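Side-chain contact in transcriptional regulator (Vibrio virus VP882, PDB 7DWM), which probably binds DNA to regulate transcription and takes up the small ligand 3,5-dimethylpyrazin-2-ol in its PAS domain: residues E56-T59 / D60-D64. Sequence-based numbering, arbitrary orientation.
Sequences EGLT and DADMD
The loop between helix 42-47 and helix 71-80 of the PAS fold turns sharply at Ala61, between Asp60 and Asp62, and supplies Asp60 to the pocket for 3,5-dimethylpyrazin-2-ol. Ala61 is the centre of an inverse gamma turn, and a weak backbone bond runs from Asp62 N to Asp60 O at 2.7 Å. Beyond the turn, the end of the Asp62 side chain comes near Leu58 and Thr59. With CG set opposite the carbonyl carbon, chi1 -83°, the carboxylate lies inside the bend, near the methyl CD1 of Leu58. The two side chains cross at about a right angle, and Leu58 CD1 is 4.1 Å from Asp62 OD1. This is a van der Waals contact between a methyl and an oxygen. No hydrogen bond joins 56-59 to 60-64. On the threonine side, Thr59 OG1 approaches the methyl CB of Ala61 at 4.2 Å. Asp60 CB points away from 56-59, and its side chain touches the bound ligand. Its OD2 forms a salt bridge with Lys31, another pocket residue, which probably helps to hold the carboxylate in place. Phe37 of strand 37-40 touches Leu58, Asp60 and Asp62, and its backbone is hydrogen-bonded to that of Leu58. Helix 71-80 packs on Asp60 and Ala61, with Ala71 touching both and the pocket residue Phe74 touching Asp60. The arrangement is an inverse gamma turn just after a pocket aspartate, in a loop that helps to line the ligand pocket of a PAS domain.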
ATOM      1  N   GLU A  56     -21.985  -9.995  18.586  1.00127.25           N
ATOM      2  CA  GLU A  56     -20.605 -10.523  18.757  1.00123.67           C
ATOM      3  C   GLU A  56     -20.686 -12.000  19.137  1.00119.84           C
ATOM      4  O   GLU A  56     -21.697 -12.400  19.717  1.00101.91           O
ATOM      5  CB  GLU A  56     -19.862  -9.892  19.934  1.00121.88           C
ATOM      6  CG  GLU A  56     -20.619  -8.832  20.710  1.00126.73           C
ATOM      7  CD  GLU A  56     -22.032  -9.159  21.145  1.00130.38           C
ATOM      8  OE1 GLU A  56     -22.648  -8.312  21.810  1.00138.11           O
ATOM      9  OE2 GLU A  56     -22.533 -10.211  20.719  1.00115.72           O
ATOM     10  N   GLY A  57     -19.614 -12.747  18.868  1.00116.22           N
ATOM     11  CA  GLY A  57     -19.545 -14.193  19.148  1.00105.38           C
ATOM     12  C   GLY A  57     -20.036 -15.021  17.973  1.00125.18           C
ATOM     13  O   GLY A  57     -19.946 -16.250  18.041  1.00117.19           O
ATOM     14  N   LEU A  58     -20.528 -14.362  16.922  1.00133.15           N
ATOM     15  CA  LEU A  58     -21.033 -15.047  15.706  1.00115.16           C
ATOM     16  C   LEU A  58     -19.891 -15.239  14.714  1.00118.65           C
ATOM     17  O   LEU A  58     -18.763 -14.828  15.021  1.00122.08           O
ATOM     18  CB  LEU A  58     -22.138 -14.203  15.077  1.00 91.17           C
ATOM     19  CG  LEU A  58     -22.433 -12.910  15.817  1.00114.15           C
ATOM     20  CD1 LEU A  58     -21.229 -11.997  15.766  1.00111.27           C
ATOM     21  CD2 LEU A  58     -23.646 -12.231  15.221  1.00 99.21           C
ATOM     22  N   THR A  59     -20.191 -15.899  13.597  1.00104.40           N
ATOM     23  CA  THR A  59     -19.209 -16.111  12.510  1.00103.48           C
ATOM     24  C   THR A  59     -19.327 -14.961  11.511  1.00101.71           C
ATOM     25  O   THR A  59     -20.129 -14.051  11.737  1.00100.84           O
ATOM     26  CB  THR A  59     -19.477 -17.432  11.792  1.00110.35           C
ATOM     27  OG1 THR A  59     -20.887 -17.491  11.613  1.00113.79           O
ATOM     28  CG2 THR A  59     -19.020 -18.634  12.583  1.00 98.17           C
ATOM     29  N   ASP A  60     -18.572 -15.019  10.419  1.00107.82           N
ATOM     30  CA  ASP A  60     -18.619 -13.925   9.457  1.00104.68           C
ATOM     31  C   ASP A  60     -19.947 -13.861   8.716  1.00103.20           C
ATOM     32  O   ASP A  60     -20.259 -12.826   8.115  1.00 96.77           O
ATOM     33  CB  ASP A  60     -17.451 -14.031   8.480  1.00103.71           C
ATOM     34  CG  ASP A  60     -16.190 -13.395   9.024  1.00 91.34           C
ATOM     35  OD1 ASP A  60     -16.256 -12.217   9.436  1.00 81.82           O
ATOM     36  OD2 ASP A  60     -15.137 -14.065   9.041  1.00 96.97           O
ATOM     37  N   ALA A  61     -20.739 -14.931   8.754  1.00106.71           N
ATOM     38  CA  ALA A  61     -22.082 -14.921   8.178  1.00 96.13           C
ATOM     39  C   ALA A  61     -22.949 -14.089   9.113  1.00102.64           C
ATOM     40  O   ALA A  61     -23.772 -14.586   9.884  1.00 88.85           O
ATOM     41  CB  ALA A  61     -22.627 -16.329   8.020  1.00 77.06           C
ATOM     42  N   ASP A  62     -22.751 -12.784   9.029  1.00111.74           N
ATOM     43  CA  ASP A  62     -23.365 -11.849   9.957  1.00109.23           C
ATOM     44  C   ASP A  62     -24.790 -11.543   9.514  1.00113.77           C
ATOM     45  O   ASP A  62     -25.346 -12.199   8.627  1.00124.60           O
ATOM     46  CB  ASP A  62     -22.535 -10.571  10.043  1.00120.64           C
ATOM     47  CG  ASP A  62     -21.364 -10.689  11.008  1.00114.83           C
ATOM     48  OD1 ASP A  62     -21.505 -10.189  12.140  1.00115.11           O
ATOM     49  OD2 ASP A  62     -20.317 -11.270  10.641  1.00107.29           O
ATOM     50  N   MET A  63     -25.378 -10.531  10.152  1.00127.51           N
ATOM     51  CA  MET A  63     -26.719 -10.046   9.865  1.00148.02           C
ATOM     52  C   MET A  63     -26.576  -8.896   8.864  1.00138.66           C
ATOM     53  O   MET A  63     -25.574  -8.175   8.886  1.00124.42           O
ATOM     54  CB  MET A  63     -27.404  -9.529  11.136  1.00151.47           C
ATOM     55  CG  MET A  63     -27.395 -10.385  12.406  1.00156.66           C
ATOM     56  SD  MET A  63     -28.903 -11.241  12.879  1.00156.33           S
ATOM     57  CE  MET A  63     -29.383 -10.088  14.173  1.00131.32           C
ATOM     58  N   ASP A  64     -27.533  -8.785   7.944  1.00134.97           N
ATOM     59  CA  ASP A  64     -27.800  -7.528   7.234  1.00131.37           C
ATOM     60  C   ASP A  64     -26.650  -7.019   6.344  1.00131.27           C
ATOM     61  O   ASP A  64     -26.463  -5.804   6.190  1.00126.16           O
ATOM     62  CB  ASP A  64     -28.166  -6.452   8.259  1.00133.05           C
ATOM     63  CG  ASP A  64     -29.573  -6.641   8.851  1.00136.59           C
ATOM     64  OD1 ASP A  64     -29.999  -7.792   9.019  1.00129.99           O
ATOM     65  OD2 ASP A  64     -30.244  -5.633   9.166  1.00132.35           O
TER